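Local coordinates for type IV secretion system protein DotB (Yersinia pseudotuberculosis IP 31758, PDB 6GEF) that probably hydrolyses ATP as a hexameric AAA+ motor of a type IVb secretion system, a member of the GSP E family of secretion ATPases, at residues D315-T320 with Q352-S357; L90-S95 with I148-I153; S191-S196 with F322-T327; F25-R30 with F48-A53. All coordinates share one frame; numbering follows the deposited sequence.

Contact 1 (D315-T320 with Q352-S357); sequences DLVETT and QLLSLS
Val-317 sets CG1 trans to its main-chain nitrogen (chi1 173°), which turns this methyl out of helix 306-319 toward helix 347-355, where it lies 3.8 Å from CB of Leu-353. Leu-354 answers with CG placed opposite its own carbonyl carbon (chi1 -62°), which brings its branch point to 4.1 Å from Val-317 CG1. One methyl thus packs against CB of one leucine and the branch point of the next. The side chains of Val-317 and Leu-354 run antiparallel, side by side, whereas Leu-353 meets the valine at a slant and also brings CD1 to 4.2 Å from CG1. A short, branched valine suits the place, because it lets the backbones come near, with the CA atoms of Val-317 and Leu-353 7.1 Å apart.

Glu-318 flanks this apolar patch. Its chain bends beyond CG and runs at about a right angle to Leu-354, with OE1 3.9 Å from Leu-354 CD1, a van der Waals contact and nothing more. At the end of helix 306-319, Asp-315 O is gripped by two donors on opposite faces of its carbonyl plane, Thr-319 N and Thr-319 OG1.

Leu-353 also packs on Val-362 and Leu-369 of helix 362-372. The second subunit joins in as well: Leu-354 rests on its His-393, and Asp-315 forms a salt bridge with its Arg-397. Between the two helices themselves, aliphatic carbon does the work, so the attraction is one of dispersion and water exclusion, set by shape, while the polar bonds lie around it.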
loop_
_atom_site.group_PDB
_atom_site.type_symbol
_atom_site.label_atom_id
_atom_site.label_comp_id
_atom_site.label_asym_id
_atom_site.label_seq_id
_atom_site.Cartn_x
_atom_site.Cartn_y
_atom_site.Cartn_z
ATOM N N ASP A 315 -13.361 -23.153 -24.534
ATOM C CA ASP A 315 -12.208 -22.598 -25.225
ATOM C C ASP A 315 -11.044 -23.595 -25.273
ATOM O O ASP A 315 -10.405 -23.758 -26.305
ATOM C CB ASP A 315 -11.762 -21.283 -24.551
ATOM C CG ASP A 315 -12.450 -20.072 -25.137
ATOM O OD1 ASP A 315 -12.830 -20.116 -26.312
ATOM O OD2 ASP A 315 -12.615 -19.064 -24.451
ATOM N N LEU A 316 -10.773 -24.248 -24.159
ATOM C CA LEU A 316 -9.618 -25.157 -24.093
ATOM C C LEU A 316 -9.777 -26.339 -25.025
ATOM O O LEU A 316 -8.816 -26.745 -25.673
ATOM C CB LEU A 316 -9.397 -25.602 -22.648
ATOM C CG LEU A 316 -8.215 -26.507 -22.402
ATOM C CD1 LEU A 316 -8.453 -27.820 -23.068
ATOM C CD2 LEU A 316 -6.940 -25.868 -22.887
ATOM N N VAL A 317 -10.973 -26.902 -25.108
ATOM C CA VAL A 317 -11.210 -28.030 -26.007
ATOM C C VAL A 317 -11.158 -27.560 -27.463
ATOM O O VAL A 317 -10.594 -28.239 -28.323
ATOM C CB VAL A 317 -12.535 -28.732 -25.671
ATOM C CG1 VAL A 317 -12.850 -29.789 -26.694
ATOM C CG2 VAL A 317 -12.459 -29.348 -24.289
ATOM N N GLU A 318 -11.780 -26.407 -27.763
ATOM C CA GLU A 318 -11.862 -25.950 -29.132
ATOM C C GLU A 318 -10.521 -25.441 -29.687
ATOM O O GLU A 318 -10.324 -25.445 -30.892
ATOM C CB GLU A 318 -12.927 -24.861 -29.268
ATOM C CG GLU A 318 -14.345 -25.382 -29.253
ATOM C CD GLU A 318 -14.921 -25.598 -30.632
ATOM O OE1 GLU A 318 -14.981 -26.786 -31.062
ATOM O OE2 GLU A 318 -15.329 -24.584 -31.256
ATOM N N THR A 319 -9.624 -25.017 -28.813
ATOM C CA THR A 319 -8.360 -24.441 -29.233
ATOM C C THR A 319 -7.209 -25.443 -29.203
ATOM O O THR A 319 -6.240 -25.293 -29.956
ATOM C CB THR A 319 -7.972 -23.242 -28.345
ATOM O OG1 THR A 319 -9.124 -22.427 -28.143
ATOM C CG2 THR A 319 -6.908 -22.423 -28.990
ATOM N N THR A 320 -7.299 -26.477 -28.358
ATOM C CA THR A 320 -6.282 -27.511 -28.341
ATOM C C THR A 320 -6.346 -28.337 -29.622
ATOM O O THR A 320 -7.426 -28.738 -30.061
ATOM C CB THR A 320 -6.492 -28.421 -27.135
ATOM O OG1 THR A 320 -6.565 -27.619 -25.934
ATOM C CG2 THR A 320 -5.333 -29.408 -27.012
ATOM N N GLN A 352 -16.594 -35.006 -28.965
ATOM C CA GLN A 352 -16.765 -35.959 -27.882
ATOM C C GLN A 352 -16.535 -35.317 -26.514
ATOM O O GLN A 352 -17.274 -35.577 -25.564
ATOM C CB GLN A 352 -15.841 -37.165 -28.068
ATOM C CG GLN A 352 -16.059 -38.263 -27.034
ATOM C CD GLN A 352 -17.529 -38.577 -26.761
ATOM O OE1 GLN A 352 -18.383 -37.706 -26.713
ATOM N NE2 GLN A 352 -17.845 -39.837 -26.692
ATOM N N LEU A 353 -15.523 -34.450 -26.429
ATOM C CA LEU A 353 -15.200 -33.835 -25.143
ATOM C C LEU A 353 -16.248 -32.822 -24.749
ATOM O O LEU A 353 -16.633 -32.741 -23.571
ATOM C CB LEU A 353 -13.804 -33.203 -25.192
ATOM C CG LEU A 353 -12.621 -34.142 -25.015
ATOM C CD1 LEU A 353 -11.325 -33.437 -25.394
ATOM C CD2 LEU A 353 -12.587 -34.645 -23.578
ATOM N N LEU A 354 -16.707 -32.009 -25.700
ATOM C CA LEU A 354 -17.798 -31.070 -25.426
ATOM C C LEU A 354 -19.121 -31.793 -25.030
ATOM O O LEU A 354 -19.806 -31.370 -24.124
ATOM C CB LEU A 354 -18.063 -30.182 -26.617
ATOM C CG LEU A 354 -16.931 -29.267 -27.069
ATOM C CD1 LEU A 354 -17.206 -28.732 -28.491
ATOM C CD2 LEU A 354 -16.767 -28.154 -26.028
ATOM N N SER A 355 -19.331 -32.967 -25.615
ATOM C CA SER A 355 -20.701 -33.491 -25.716
ATOM C C SER A 355 -21.211 -34.144 -24.430
ATOM O O SER A 355 -22.301 -33.825 -23.975
ATOM C CB SER A 355 -20.811 -34.506 -26.857
ATOM O OG SER A 355 -20.194 -34.032 -28.046
ATOM N N LEU A 356 -20.336 -34.891 -23.774
ATOM C CA LEU A 356 -20.624 -35.397 -22.425
ATOM C C LEU A 356 -21.069 -34.292 -21.500
ATOM O O LEU A 356 -21.207 -33.128 -21.927
ATOM C CB LEU A 356 -19.368 -36.093 -21.881
ATOM C CG LEU A 356 -19.103 -37.513 -22.460
ATOM C CD1 LEU A 356 -18.418 -38.430 -21.440
ATOM C CD2 LEU A 356 -20.334 -38.262 -23.023
ATOM N N SER A 357 -21.362 -34.604 -20.261
ATOM C CA SER A 357 -21.638 -33.585 -19.241
ATOM C C SER A 357 -20.473 -32.568 -19.166
ATOM O O SER A 357 -20.682 -31.360 -19.145
ATOM C CB SER A 357 -21.895 -34.217 -17.889
ATOM O OG SER A 357 -21.862 -33.267 -16.859
#

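Contact 2 (L90-S95 with I148-I153); sequences LWASGS and IVMRSI
Ala-92 of helix 82-93 and Met-150 of strand 143-153 meet where the helix packs on one face of the N-terminal antiparallel sheet. The Met-150 CB leaves the strand toward the helix but stops 6.5 Å from the Ala-92 CB. CG comes next and leans on its own strand, 4.0 Å from CG2 of Ile-148, two residues back and on the same face. With chi2 extended (-155°), the chain then carries SD forward to 4.3 Å from the Ala-92 CB, making the sulfur the part of methionine that touches the helix. A further turn at chi3 takes CE off to 5.7 Å from that CB. Ile-148 adds its CG2, 4.4 Å from Ala-92 CB, so the alanine methyl faces both side chains.

Alanine fits because a small methyl lets the helix lie near the sheet, and flexible methionine can bend to pack beside it, also touching Phe-41 and Val-45 of helix 38-50. Val-149, between Ile-148 and Met-150 in the strand, instead packs on Thr-256 of the third subunit. Helix 82-93 finishes just past the contact in an ST turn: Ser-95 N gives a nearly straight bond (169°) to Ser-93 OG, 2.9 Å away.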
loop_
_atom_site.group_PDB
_atom_site.type_symbol
_atom_site.label_atom_id
_atom_site.label_comp_id
_atom_site.label_asym_id
_atom_site.label_seq_id
_atom_site.Cartn_x
_atom_site.Cartn_y
_atom_site.Cartn_z
ATOM N N LEU A 90 37.324 -18.348 -11.243
ATOM C CA LEU A 90 37.984 -17.343 -12.081
ATOM C C LEU A 90 37.679 -17.578 -13.576
ATOM O O LEU A 90 37.216 -16.689 -14.272
ATOM C CB LEU A 90 39.472 -17.369 -11.834
ATOM C CG LEU A 90 40.260 -16.141 -12.304
ATOM C CD1 LEU A 90 40.256 -15.993 -13.855
ATOM C CD2 LEU A 90 39.684 -14.895 -11.605
ATOM N N TRP A 91 37.885 -18.808 -14.018
ATOM C CA TRP A 91 37.840 -19.092 -15.448
ATOM C C TRP A 91 36.420 -19.113 -15.955
ATOM O O TRP A 91 36.081 -18.400 -16.922
ATOM C CB TRP A 91 38.562 -20.406 -15.778
ATOM C CG TRP A 91 39.929 -20.521 -15.158
ATOM C CD1 TRP A 91 40.846 -19.511 -15.009
ATOM C CD2 TRP A 91 40.521 -21.691 -14.599
ATOM N NE1 TRP A 91 41.970 -19.999 -14.397
ATOM C CE2 TRP A 91 41.793 -21.322 -14.122
ATOM C CE3 TRP A 91 40.092 -23.007 -14.439
ATOM C CZ2 TRP A 91 42.657 -22.238 -13.519
ATOM C CZ3 TRP A 91 40.947 -23.919 -13.834
ATOM C CH2 TRP A 91 42.221 -23.525 -13.376
ATOM N N ALA A 92 35.565 -19.912 -15.333
ATOM C CA ALA A 92 34.174 -20.044 -15.795
ATOM C C ALA A 92 33.406 -18.735 -15.667
ATOM O O ALA A 92 32.721 -18.321 -16.605
ATOM C CB ALA A 92 33.478 -21.158 -15.048
ATOM N N SER A 93 33.586 -18.050 -14.539
ATOM C CA SER A 93 32.967 -16.731 -14.372
ATOM C C SER A 93 33.472 -15.751 -15.441
ATOM O O SER A 93 32.696 -14.973 -15.963
ATOM C CB SER A 93 33.239 -16.202 -12.972
ATOM O OG SER A 93 34.586 -15.771 -12.834
ATOM N N GLY A 94 34.763 -15.812 -15.743
ATOM C CA GLY A 94 35.399 -14.742 -16.490
ATOM C C GLY A 94 35.664 -13.479 -15.710
ATOM O O GLY A 94 36.060 -12.499 -16.313
ATOM N N SER A 95 35.506 -13.491 -14.386
ATOM C CA SER A 95 35.714 -12.326 -13.555
ATOM C C SER A 95 36.662 -12.670 -12.417
ATOM O O SER A 95 36.562 -13.755 -11.824
ATOM C CB SER A 95 34.375 -11.827 -12.973
ATOM O OG SER A 95 34.601 -10.854 -11.959
ATOM N N ILE A 148 30.105 -24.382 -8.596
ATOM C CA ILE A 148 29.926 -24.043 -10.006
ATOM C C ILE A 148 29.113 -25.152 -10.663
ATOM O O ILE A 148 29.404 -26.344 -10.477
ATOM C CB ILE A 148 31.275 -23.871 -10.729
ATOM C CG1 ILE A 148 32.108 -22.774 -10.059
ATOM C CG2 ILE A 148 31.058 -23.544 -12.182
ATOM C CD1 ILE A 148 33.578 -23.151 -9.895
ATOM N N VAL A 149 28.091 -24.757 -11.417
ATOM C CA VAL A 149 27.329 -25.660 -12.256
ATOM C C VAL A 149 27.311 -25.128 -13.670
ATOM O O VAL A 149 26.952 -23.983 -13.899
ATOM C CB VAL A 149 25.883 -25.819 -11.722
ATOM C CG1 VAL A 149 25.095 -26.785 -12.588
ATOM C CG2 VAL A 149 25.903 -26.361 -10.293
ATOM N N MET A 150 27.727 -25.961 -14.615
ATOM C CA MET A 150 27.758 -25.615 -16.034
ATOM C C MET A 150 26.807 -26.533 -16.780
ATOM O O MET A 150 26.885 -27.750 -16.653
ATOM C CB MET A 150 29.171 -25.767 -16.614
ATOM C CG MET A 150 30.263 -25.173 -15.729
ATOM S SD MET A 150 31.737 -24.725 -16.724
ATOM C CE MET A 150 32.250 -26.343 -17.177
ATOM N N ARG A 151 25.909 -25.927 -17.569
ATOM C CA ARG A 151 24.885 -26.661 -18.296
ATOM C C ARG A 151 25.145 -26.487 -19.779
ATOM O O ARG A 151 24.992 -25.370 -20.319
ATOM C CB ARG A 151 23.476 -26.144 -17.924
ATOM C CG ARG A 151 23.061 -26.535 -16.504
ATOM C CD ARG A 151 22.115 -25.537 -15.859
ATOM N NE ARG A 151 22.703 -24.194 -15.768
ATOM C CZ ARG A 151 22.023 -23.060 -15.930
ATOM N NH1 ARG A 151 20.702 -23.074 -16.226
ATOM N NH2 ARG A 151 22.675 -21.899 -15.776
ATOM N N SER A 152 25.502 -27.567 -20.454
ATOM C CA SER A 152 25.713 -27.520 -21.906
ATOM C C SER A 152 24.544 -26.836 -22.611
ATOM O O SER A 152 23.409 -27.107 -22.317
ATOM C CB SER A 152 25.915 -28.926 -22.464
ATOM O OG SER A 152 24.675 -29.570 -22.620
ATOM N N ILE A 153 24.856 -25.935 -23.521
ATOM C CA ILE A 153 23.868 -25.278 -24.371
ATOM C C ILE A 153 23.866 -25.983 -25.750
ATOM O O ILE A 153 24.921 -26.110 -26.372
ATOM C CB ILE A 153 24.197 -23.805 -24.579
ATOM C CG1 ILE A 153 24.595 -23.147 -23.255
ATOM C CG2 ILE A 153 23.004 -23.079 -25.212
ATOM C CD1 ILE A 153 24.778 -21.645 -23.335
#

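Contact 3 (S191-S196 with F322-T327); sequences STTFSS and FIMAQT
Thr-193 OG1 gives its proton to Gln-326 OE1 at 2.7 Å, a hydrogen bond that joins segments 191-196 and 322-327. The donor lies in the plane of the amide carbonyl, on a lone pair, with a C=O...donor angle of 105°, so the hydroxyl comes in from the flank of the oxygen. Arg-340, on neighbouring strand 336-344, adds weak bonds to both partners, NE to the Gln-326 oxygen and NH2 to the Thr-193 hydroxyl.

Each side chain reaches out toward the other. Gln-326 takes the crowded position, CG between its backbone N and carbonyl carbon (chi1 51°), and then runs extended, which gives it the length to cross from strand to helix. Its amide ends against Thr-193 with OE1 and NE2 each 3.7 Å from the threonine CB. Threonine suits its place by doing two jobs: its hydroxyl meets the amide, while CG2, trans to the main-chain nitrogen, is 4.3 Å from Met-324 SD. A long amide is apt on the strand, since it brings a polar acceptor to a buried hydroxyl.

Ser-191, two residues earlier on the helix, fits the end of a P-loop (Walker A) pattern, consistent with nucleotide binding in this family. Helix 187-203 follows strand 179-183, the parallel neighbour of strand 320-330, and Thr-193 and Met-324 both pack on Val-182 of strand 179-183. Phe-194 stacks with Phe-285 of strand 284-288, on the other side of strand 179-183, so the helix packs over strand 179-183, with its neighbours 284-288 and 320-330 also in contact.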
loop_
_atom_site.group_PDB
_atom_site.type_symbol
_atom_site.label_atom_id
_atom_site.label_comp_id
_atom_site.label_asym_id
_atom_site.label_seq_id
_atom_site.Cartn_x
_atom_site.Cartn_y
_atom_site.Cartn_z
ATOM N N SER A 191 11.943 -28.380 -24.728
ATOM C CA SER A 191 12.754 -27.522 -25.586
ATOM C C SER A 191 13.208 -28.286 -26.836
ATOM O O SER A 191 13.122 -27.754 -27.949
ATOM C CB SER A 191 13.983 -27.008 -24.819
ATOM O OG SER A 191 13.688 -26.940 -23.410
ATOM N N THR A 192 13.681 -29.513 -26.674
ATOM C CA THR A 192 14.250 -30.234 -27.788
ATOM C C THR A 192 13.155 -30.709 -28.730
ATOM O O THR A 192 13.306 -30.652 -29.973
ATOM C CB THR A 192 15.112 -31.416 -27.302
ATOM O OG1 THR A 192 14.276 -32.460 -26.857
ATOM C CG2 THR A 192 16.007 -30.955 -26.167
ATOM N N THR A 193 12.061 -31.248 -28.197
ATOM C CA THR A 193 10.939 -31.642 -29.030
ATOM C C THR A 193 10.461 -30.470 -29.894
ATOM O O THR A 193 10.341 -30.595 -31.133
ATOM C CB THR A 193 9.810 -32.197 -28.193
ATOM O OG1 THR A 193 10.219 -33.424 -27.585
ATOM C CG2 THR A 193 8.551 -32.405 -29.019
ATOM N N PHE A 194 10.188 -29.336 -29.258
ATOM C CA PHE A 194 9.625 -28.203 -29.992
ATOM C C PHE A 194 10.618 -27.579 -30.947
ATOM O O PHE A 194 10.254 -27.154 -32.034
ATOM C CB PHE A 194 9.093 -27.134 -29.004
ATOM C CG PHE A 194 7.627 -27.274 -28.687
ATOM C CD1 PHE A 194 6.749 -27.774 -29.599
ATOM C CD2 PHE A 194 7.148 -26.942 -27.440
ATOM C CE1 PHE A 194 5.411 -27.905 -29.307
ATOM C CE2 PHE A 194 5.816 -27.065 -27.114
ATOM C CZ PHE A 194 4.945 -27.549 -28.058
ATOM N N SER A 195 11.890 -27.558 -30.572
ATOM C CA SER A 195 12.933 -27.074 -31.476
ATOM C C SER A 195 13.027 -27.956 -32.697
ATOM O O SER A 195 13.065 -27.462 -33.830
ATOM C CB SER A 195 14.267 -26.981 -30.727
ATOM O OG SER A 195 14.611 -28.225 -30.155
ATOM N N SER A 196 13.098 -29.263 -32.509
ATOM C CA SER A 196 13.095 -30.189 -33.650
ATOM C C SER A 196 11.875 -29.954 -34.526
ATOM O O SER A 196 11.991 -29.847 -35.747
ATOM C CB SER A 196 13.144 -31.636 -33.150
ATOM O OG SER A 196 14.431 -31.947 -32.647
ATOM N N PHE A 322 -3.607 -30.827 -30.121
ATOM C CA PHE A 322 -2.667 -31.929 -29.961
ATOM C C PHE A 322 -1.920 -31.795 -28.631
ATOM O O PHE A 322 -1.418 -30.715 -28.299
ATOM C CB PHE A 322 -1.631 -31.944 -31.114
ATOM C CG PHE A 322 -0.859 -33.212 -31.197
ATOM C CD1 PHE A 322 0.171 -33.434 -30.322
ATOM C CD2 PHE A 322 -1.135 -34.180 -32.166
ATOM C CE1 PHE A 322 0.924 -34.600 -30.385
ATOM C CE2 PHE A 322 -0.382 -35.331 -32.228
ATOM C CZ PHE A 322 0.640 -35.535 -31.334
ATOM N N ILE A 323 -1.823 -32.906 -27.894
ATOM C CA ILE A 323 -1.239 -32.904 -26.566
ATOM C C ILE A 323 -0.222 -34.035 -26.509
ATOM O O ILE A 323 -0.581 -35.211 -26.639
ATOM C CB ILE A 323 -2.298 -33.065 -25.450
ATOM C CG1 ILE A 323 -3.283 -31.900 -25.474
ATOM C CG2 ILE A 323 -1.627 -33.260 -24.100
ATOM C CD1 ILE A 323 -3.825 -31.485 -24.118
ATOM N N MET A 324 1.048 -33.679 -26.288
ATOM C CA MET A 324 2.108 -34.642 -26.021
ATOM C C MET A 324 2.612 -34.443 -24.602
ATOM O O MET A 324 3.064 -33.377 -24.235
ATOM C CB MET A 324 3.251 -34.438 -27.008
ATOM C CG MET A 324 4.269 -35.576 -27.020
ATOM S SD MET A 324 5.505 -35.398 -28.303
ATOM C CE MET A 324 4.743 -36.317 -29.629
ATOM N N ALA A 325 2.488 -35.493 -23.792
ATOM C CA ALA A 325 3.375 -35.697 -22.640
ATOM C C ALA A 325 4.545 -36.588 -23.028
ATOM O O ALA A 325 4.386 -37.536 -23.777
ATOM C CB ALA A 325 2.608 -36.332 -21.482
ATOM N N GLN A 326 5.718 -36.244 -22.519
ATOM C CA GLN A 326 6.926 -37.041 -22.708
ATOM C C GLN A 326 7.708 -37.130 -21.444
ATOM O O GLN A 326 7.745 -36.187 -20.657
ATOM C CB GLN A 326 7.813 -36.451 -23.804
ATOM C CG GLN A 326 8.095 -34.955 -23.615
ATOM C CD GLN A 326 8.718 -34.341 -24.842
ATOM O OE1 GLN A 326 8.643 -34.902 -25.938
ATOM N NE2 GLN A 326 9.284 -33.178 -24.683
ATOM N N THR A 327 8.266 -38.312 -21.180
ATOM C CA THR A 327 9.141 -38.535 -20.027
ATOM C C THR A 327 10.376 -39.291 -20.486
ATOM O O THR A 327 10.367 -39.972 -21.506
ATOM C CB THR A 327 8.395 -39.313 -18.930
ATOM O OG1 THR A 327 9.144 -39.305 -17.718
ATOM C CG2 THR A 327 8.198 -40.763 -19.318
#

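Contact 4 (F25-R30 with F48-A53); sequences FKTEYR and FLAHEA
His-51 and Phe-25 join the end of helix 38-50 to the extended chain that precedes it. CG of His-51 stands opposite the carbonyl carbon (chi1 -76°), and chi2 near -85° stands the ring roughly at right angles to the plane of CA, CB and CG, with NE2 leading toward the 25-30 chain. There it donates to Phe-25 O, which lies at the ring edge near its plane. The modelled length, 2.4 Å, is too short to trust, and the bend at the hydrogen (136°) is equally doubtful in detail. The Phe-25 ring itself leads away; its backbone makes the contact.

Thr-27 puts OG1 between its main-chain nitrogen and carbonyl carbon (chi1 70°), which leaves OG1 3.9 Å from Ala-50 CB, with CG2 at 4.2 Å from the same CB. That hydroxyl is bonded to Glu-47 OE2, one turn back on the helix. Lys-26, pointing the other way, bonds through NZ to Leu-75 O. Small Ala-50 lets the chain pass close, and the helix then closes in a Schellman motif with Glu-52 at positive phi.

A histidine donor suits a main-chain acceptor: if the bond is real it needs a proton on NE2; nearby Glu-24 might favour a charged ring, though the bond itself does not require one.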
loop_
_atom_site.group_PDB
_atom_site.type_symbol
_atom_site.label_atom_id
_atom_site.label_comp_id
_atom_site.label_asym_id
_atom_site.label_seq_id
_atom_site.Cartn_x
_atom_site.Cartn_y
_atom_site.Cartn_z
ATOM N N PHE A 25 35.665 -43.767 -18.305
ATOM C CA PHE A 25 36.705 -43.918 -19.299
ATOM C C PHE A 25 36.970 -42.590 -20.003
ATOM O O PHE A 25 36.116 -41.704 -20.068
ATOM C CB PHE A 25 36.285 -44.989 -20.312
ATOM C CG PHE A 25 36.520 -46.391 -19.842
ATOM C CD1 PHE A 25 36.157 -46.766 -18.534
ATOM C CD2 PHE A 25 37.152 -47.334 -20.683
ATOM C CE1 PHE A 25 36.386 -48.066 -18.097
ATOM C CE2 PHE A 25 37.383 -48.617 -20.232
ATOM C CZ PHE A 25 37.000 -48.997 -18.939
ATOM N N LYS A 26 38.172 -42.479 -20.554
ATOM C CA LYS A 26 38.709 -41.198 -21.002
ATOM C C LYS A 26 38.982 -41.223 -22.506
ATOM O O LYS A 26 39.020 -42.270 -23.122
ATOM C CB LYS A 26 40.008 -40.853 -20.235
ATOM C CG LYS A 26 39.766 -40.369 -18.821
ATOM C CD LYS A 26 41.114 -40.147 -18.112
ATOM C CE LYS A 26 40.857 -39.813 -16.628
ATOM N NZ LYS A 26 39.758 -40.624 -16.009
ATOM N N THR A 27 39.167 -40.039 -23.070
ATOM C CA THR A 27 39.730 -39.873 -24.424
ATOM C C THR A 27 40.912 -38.908 -24.353
ATOM O O THR A 27 40.705 -37.724 -24.156
ATOM C CB THR A 27 38.646 -39.325 -25.367
ATOM O OG1 THR A 27 38.365 -37.956 -25.021
ATOM C CG2 THR A 27 37.376 -40.154 -25.220
ATOM N N GLU A 28 42.110 -39.445 -24.511
ATOM C CA GLU A 28 43.336 -38.637 -24.422
ATOM C C GLU A 28 43.234 -37.521 -23.363
ATOM O O GLU A 28 42.936 -36.399 -23.685
ATOM C CB GLU A 28 43.701 -38.043 -25.786
ATOM C CG GLU A 28 44.747 -38.832 -26.538
ATOM C CD GLU A 28 45.527 -37.993 -27.557
ATOM O OE1 GLU A 28 45.303 -38.145 -28.785
ATOM O OE2 GLU A 28 46.386 -37.187 -27.129
ATOM N N TYR A 29 43.303 -37.910 -22.111
ATOM C CA TYR A 29 43.061 -37.018 -20.999
ATOM C C TYR A 29 43.727 -37.562 -19.748
ATOM O O TYR A 29 43.708 -38.770 -19.513
ATOM C CB TYR A 29 41.535 -36.847 -20.740
ATOM C CG TYR A 29 41.221 -35.940 -19.589
ATOM C CD1 TYR A 29 41.376 -34.564 -19.686
ATOM C CD2 TYR A 29 40.741 -36.454 -18.394
ATOM C CE1 TYR A 29 41.078 -33.727 -18.627
ATOM C CE2 TYR A 29 40.429 -35.620 -17.310
ATOM C CZ TYR A 29 40.610 -34.270 -17.431
ATOM O OH TYR A 29 40.323 -33.439 -16.384
ATOM N N ARG A 30 44.329 -36.675 -18.967
ATOM C CA ARG A 30 44.776 -36.990 -17.621
ATOM C C ARG A 30 44.138 -36.022 -16.644
ATOM O O ARG A 30 44.191 -34.813 -16.854
ATOM C CB ARG A 30 46.319 -36.918 -17.491
ATOM C CG ARG A 30 46.927 -38.005 -16.632
ATOM C CD ARG A 30 46.277 -39.353 -16.881
ATOM N NE ARG A 30 46.763 -40.361 -15.929
ATOM C CZ ARG A 30 46.441 -41.659 -15.980
ATOM N NH1 ARG A 30 46.930 -42.489 -15.070
ATOM N NH2 ARG A 30 45.644 -42.154 -16.944
ATOM N N PHE A 48 34.574 -34.375 -20.455
ATOM C CA PHE A 48 33.157 -34.587 -20.163
ATOM C C PHE A 48 32.315 -34.458 -21.413
ATOM O O PHE A 48 31.290 -35.141 -21.542
ATOM C CB PHE A 48 32.677 -33.621 -19.063
ATOM C CG PHE A 48 33.005 -34.078 -17.676
ATOM C CD1 PHE A 48 32.773 -35.380 -17.289
ATOM C CD2 PHE A 48 33.534 -33.207 -16.746
ATOM C CE1 PHE A 48 33.058 -35.809 -15.990
ATOM C CE2 PHE A 48 33.811 -33.633 -15.455
ATOM C CZ PHE A 48 33.582 -34.937 -15.089
ATOM N N LEU A 49 32.678 -33.576 -22.330
ATOM C CA LEU A 49 31.865 -33.360 -23.532
ATOM C C LEU A 49 31.948 -34.528 -24.476
ATOM O O LEU A 49 30.979 -34.857 -25.155
ATOM C CB LEU A 49 32.280 -32.054 -24.219
ATOM C CG LEU A 49 31.264 -31.446 -25.186
ATOM C CD1 LEU A 49 31.814 -30.115 -25.696
ATOM C CD2 LEU A 49 30.965 -32.393 -26.305
ATOM N N ALA A 50 33.099 -35.181 -24.577
ATOM C CA ALA A 50 33.184 -36.486 -25.236
ATOM C C ALA A 50 32.103 -37.460 -24.720
ATOM O O ALA A 50 31.557 -38.235 -25.483
ATOM C CB ALA A 50 34.574 -37.074 -25.085
ATOM N N HIS A 51 31.817 -37.387 -23.443
ATOM C CA HIS A 51 30.849 -38.285 -22.813
ATOM C C HIS A 51 29.397 -37.805 -22.931
ATOM O O HIS A 51 28.516 -38.505 -22.460
ATOM C CB HIS A 51 31.191 -38.501 -21.333
ATOM C CG HIS A 51 32.347 -39.430 -21.114
ATOM N ND1 HIS A 51 32.178 -40.795 -21.062
ATOM C CD2 HIS A 51 33.667 -39.202 -20.929
ATOM C CE1 HIS A 51 33.345 -41.373 -20.872
ATOM N NE2 HIS A 51 34.262 -40.426 -20.791
ATOM N N GLU A 52 29.167 -36.636 -23.536
ATOM C CA GLU A 52 27.840 -36.092 -23.706
ATOM C C GLU A 52 27.190 -35.812 -22.345
ATOM O O GLU A 52 25.945 -35.940 -22.185
ATOM C CB GLU A 52 26.925 -36.985 -24.569
ATOM C CG GLU A 52 27.503 -37.400 -25.904
ATOM C CD GLU A 52 27.651 -36.192 -26.841
ATOM O OE1 GLU A 52 26.645 -35.447 -26.966
ATOM O OE2 GLU A 52 28.751 -35.969 -27.440
ATOM N N ALA A 53 27.968 -35.291 -21.407
ATOM C CA ALA A 53 27.416 -34.849 -20.127
ATOM C C ALA A 53 26.588 -33.594 -20.334
ATOM O O ALA A 53 27.004 -32.670 -21.021
ATOM C CB ALA A 53 28.529 -34.581 -19.131
#

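Along the chain the order is contact 4, contact 2, then contacts 3 and 1, whose segments alternate. Contacts 4 and 2, with centres about 18 Å apart, share the N-terminal antiparallel sheet region and touch where Ala-53 meets Ser-152. Contact 3 lies near the chain's centre, on the mixed sheet of the P-loop domain, with its centre about 28 Å from that of contact 2. Helix 306-319 runs straight into strand 320-330, linking contacts 1 and 3, whose centres are about 22 Å apart. Contacts 1 and 4 lie farthest apart, about 51 Å between centres. Contacts 1 and 2 each also touch other subunits, so regions on opposite sides of the chain's centre meet neighbours in the six-chain assembly.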